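Local coordinates for protein Glp_546_48378_50642 (Giardia intestinalis, PDB 2QVW) that cleaves double-stranded RNA into short interfering RNAs of 21 to 23 base pairs in the RNA interference pathway, as a Dicer ribonuclease, at residues A464-C475 with L495-L504. Numbering follows the deposited sequence.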
# COMPACT_ATOMS: atom_id res chain seq x y z
N ALA A 464 7.19 6.55 -44.82
CA ALA A 464 7.66 7.89 -44.47
C ALA A 464 6.77 9.03 -44.98
O ALA A 464 6.49 9.96 -44.22
CB ALA A 464 9.07 8.07 -44.95
N HIS A 465 6.34 8.97 -46.23
CA HIS A 465 5.50 10.02 -46.81
C HIS A 465 4.07 10.01 -46.28
O HIS A 465 3.26 10.84 -46.67
CB HIS A 465 5.44 9.93 -48.34
CG HIS A 465 4.49 8.89 -48.87
ND1 HIS A 465 4.91 7.70 -49.42
CD2 HIS A 465 3.13 8.88 -48.98
CE1 HIS A 465 3.87 7.01 -49.85
NE2 HIS A 465 2.78 7.71 -49.59
N GLU A 466 3.77 9.05 -45.41
CA GLU A 466 2.43 8.95 -44.85
C GLU A 466 2.39 9.41 -43.40
O GLU A 466 1.34 9.84 -42.91
CB GLU A 466 1.91 7.51 -45.00
CG GLU A 466 1.77 7.09 -46.47
CD GLU A 466 2.84 6.10 -46.92
OE1 GLU A 466 4.04 6.35 -46.68
OE2 GLU A 466 2.47 5.07 -47.52
N PHE A 467 3.52 9.33 -42.71
CA PHE A 467 3.60 9.80 -41.32
C PHE A 467 3.76 11.32 -41.29
O PHE A 467 3.06 11.99 -40.53
CB PHE A 467 4.76 9.13 -40.57
CG PHE A 467 4.44 7.76 -40.03
CD1 PHE A 467 4.18 6.70 -40.89
CD2 PHE A 467 4.42 7.52 -38.66
CE1 PHE A 467 3.89 5.43 -40.39
CE2 PHE A 467 4.13 6.25 -38.15
CZ PHE A 467 3.87 5.21 -39.02
N ARG A 468 4.66 11.85 -42.11
CA ARG A 468 4.90 13.30 -42.19
C ARG A 468 3.59 14.06 -42.40
O ARG A 468 3.36 15.11 -41.80
CB ARG A 468 5.83 13.66 -43.35
CG ARG A 468 7.28 13.25 -43.20
CD ARG A 468 8.06 13.50 -44.50
NE ARG A 468 9.44 13.00 -44.44
CZ ARG A 468 10.36 13.47 -43.61
NH1 ARG A 468 10.05 14.44 -42.76
NH2 ARG A 468 11.59 12.96 -43.61
N SER A 469 2.76 13.53 -43.29
CA SER A 469 1.48 14.15 -43.59
C SER A 469 0.68 14.13 -42.30
O SER A 469 -0.02 15.09 -41.98
CB SER A 469 0.74 13.34 -44.65
OG SER A 469 1.65 12.57 -45.40
N LEU A 470 0.80 13.04 -41.57
CA LEU A 470 0.10 12.87 -40.31
C LEU A 470 0.61 13.79 -39.21
O LEU A 470 -0.16 14.25 -38.37
CB LEU A 470 0.20 11.42 -39.85
CG LEU A 470 -0.52 10.38 -40.72
CD1 LEU A 470 -0.29 8.99 -40.14
CD2 LEU A 470 -2.01 10.70 -40.78
N VAL A 471 1.91 14.05 -39.21
CA VAL A 471 2.53 14.91 -38.21
C VAL A 471 2.29 16.37 -38.50
O VAL A 471 2.12 17.16 -37.58
CB VAL A 471 4.04 14.72 -38.14
CG1 VAL A 471 4.62 15.63 -37.09
CG2 VAL A 471 4.37 13.29 -37.83
N ASP A 472 2.31 16.73 -39.78
CA ASP A 472 2.12 18.11 -40.19
C ASP A 472 0.68 18.55 -39.96
O ASP A 472 0.44 19.65 -39.47
CB ASP A 472 2.50 18.30 -41.66
CG ASP A 472 4.00 18.19 -41.89
OD1 ASP A 472 4.53 17.06 -41.95
OD2 ASP A 472 4.66 19.25 -42.00
N TYR A 473 -0.27 17.70 -40.31
CA TYR A 473 -1.68 18.03 -40.12
C TYR A 473 -1.95 18.01 -38.64
O TYR A 473 -2.92 18.60 -38.17
CB TYR A 473 -2.59 17.03 -40.80
CG TYR A 473 -4.06 17.28 -40.57
CD1 TYR A 473 -4.77 18.16 -41.37
CD2 TYR A 473 -4.73 16.65 -39.53
CE1 TYR A 473 -6.13 18.38 -41.15
CE2 TYR A 473 -6.08 16.87 -39.30
CZ TYR A 473 -6.76 17.73 -40.12
OH TYR A 473 -8.10 17.95 -39.90
N ALA A 474 -1.11 17.29 -37.90
CA ALA A 474 -1.23 17.21 -36.45
C ALA A 474 -0.35 18.35 -35.95
O ALA A 474 -0.36 18.71 -34.78
CB ALA A 474 -0.71 15.88 -35.94
N CYS A 475 0.42 18.91 -36.88
CA CYS A 475 1.32 20.00 -36.57
C CYS A 475 0.61 21.31 -36.81
O CYS A 475 0.90 22.30 -36.15
CB CYS A 475 2.57 19.94 -37.45
SG CYS A 475 4.00 20.73 -36.71
N LEU A 495 9.12 15.62 -33.27
CA LEU A 495 8.80 14.75 -34.39
C LEU A 495 9.35 15.28 -35.69
O LEU A 495 9.76 14.52 -36.55
CB LEU A 495 7.28 14.58 -34.52
CG LEU A 495 6.56 13.78 -33.43
CD1 LEU A 495 5.09 13.65 -33.80
CD2 LEU A 495 7.19 12.41 -33.29
N ARG A 496 9.36 16.60 -35.84
CA ARG A 496 9.89 17.20 -37.06
C ARG A 496 11.34 16.79 -37.23
O ARG A 496 11.79 16.56 -38.34
CB ARG A 496 9.82 18.73 -37.00
CG ARG A 496 8.42 19.29 -37.07
CD ARG A 496 8.45 20.76 -37.43
NE ARG A 496 7.19 21.16 -38.04
CZ ARG A 496 6.64 20.55 -39.09
NH1 ARG A 496 7.25 19.50 -39.64
NH2 ARG A 496 5.49 20.97 -39.59
N ASP A 497 12.06 16.71 -36.12
CA ASP A 497 13.46 16.33 -36.18
C ASP A 497 13.63 14.84 -36.43
O ASP A 497 14.68 14.39 -36.89
CB ASP A 497 14.16 16.73 -34.88
CG ASP A 497 13.88 18.18 -34.49
OD1 ASP A 497 13.91 19.05 -35.39
OD2 ASP A 497 13.65 18.45 -33.29
N ILE A 498 12.58 14.07 -36.15
CA ILE A 498 12.63 12.62 -36.34
C ILE A 498 12.39 12.20 -37.79
O ILE A 498 11.40 12.59 -38.41
CB ILE A 498 11.60 11.89 -35.44
CG1 ILE A 498 11.94 12.14 -33.97
CG2 ILE A 498 11.60 10.39 -35.73
CD1 ILE A 498 10.93 11.57 -33.01
N PRO A 499 13.30 11.40 -38.35
CA PRO A 499 13.18 10.93 -39.73
C PRO A 499 12.00 9.98 -39.89
O PRO A 499 11.92 8.97 -39.19
CB PRO A 499 14.52 10.25 -39.98
CG PRO A 499 14.93 9.78 -38.60
CD PRO A 499 14.56 10.94 -37.74
N ALA A 500 11.10 10.31 -40.79
CA ALA A 500 9.90 9.50 -41.05
C ALA A 500 10.09 7.98 -40.96
O ALA A 500 9.31 7.29 -40.28
CB ALA A 500 9.33 9.86 -42.41
N GLU A 501 11.10 7.45 -41.64
CA GLU A 501 11.33 6.01 -41.62
C GLU A 501 11.59 5.45 -40.23
O GLU A 501 11.73 4.24 -40.08
CB GLU A 501 12.48 5.62 -42.56
CG GLU A 501 13.83 6.26 -42.26
CD GLU A 501 13.95 7.66 -42.81
OE1 GLU A 501 13.17 8.01 -43.72
OE2 GLU A 501 14.83 8.42 -42.34
N ASP A 502 11.67 6.31 -39.23
CA ASP A 502 11.90 5.86 -37.86
C ASP A 502 10.62 5.85 -37.03
O ASP A 502 10.56 5.21 -35.98
CB ASP A 502 12.94 6.72 -37.15
CG ASP A 502 14.36 6.40 -37.58
OD1 ASP A 502 14.60 5.24 -38.00
OD2 ASP A 502 15.23 7.29 -37.47
N MET A 503 9.60 6.56 -37.51
CA MET A 503 8.34 6.65 -36.78
C MET A 503 7.48 5.38 -36.65
O MET A 503 6.75 5.23 -35.66
CB MET A 503 7.52 7.80 -37.35
CG MET A 503 8.10 9.15 -37.00
SD MET A 503 7.03 10.52 -37.45
CE MET A 503 7.87 11.15 -38.91
N LEU A 504 7.54 4.48 -37.63
CA LEU A 504 6.74 3.26 -37.55
C LEU A 504 7.18 2.39 -36.36
O LEU A 504 6.38 1.64 -35.80
CB LEU A 504 6.85 2.47 -38.86
CG LEU A 504 6.05 1.16 -38.97
CD1 LEU A 504 4.58 1.41 -38.67
CD2 LEU A 504 6.23 0.57 -40.37
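Asp472 OD2 accepts a hydrogen bond from NH2 of Arg496 at 3.1 Å, within a salt bridge joining helix 464-473 to helix 486-497, each near its C-terminal end. At the donor the bond is straight (166°) and the oxygen lies in the guanidinium plane; at the acceptor the nitrogen arrives from well above the carboxylate plane, the two planes being steeply inclined to each other. Arg496 gets there by an aliphatic chain extended from CG to NE, and Cys475 SG packs obliquely against the same guanidinium.

Next to this salt bridge the contact becomes apolar. Val471 divides its two methyls: CG1 rests on Leu495 CB at 3.8 Å, whereas CG2, anti to the carbonyl carbon, touches both Leu495 CD1 and the Met503 sulfur. That sulfur, in a side chain extended as far as SD and bent at the CG-SD bond, stands 5.4 Å from the centroid of the Phe467 ring and 70° off its normal, an oblique Met-aromatic contact. Phe467 also meets Met503 through CD2 on CB, the two side chains sliding past each other in opposite directions, and its CZ reaches Leu504 CD1 at 3.9 Å, crossing that leucine at about a right angle. Ala500 CB sits over one face of the Arg468 guanidinium, offset toward its rim; the small alanine lies where the backbones come close, near Ala464.

The axes of 464-473 and 500-504 cross at 89° and 8.2 Å, while the end of helix 486-497 serves Val471, Asp472 and Cys475. Centred about 42 Å from the chain's centre and away from the annotated sites, this contact belongs to an all-helical cluster: helix 448-458 receives Phe467 and Leu470 through Val457, while helix 528-542 is touched by Leu470 and Ala474 from one segment and by Leu495 from the other.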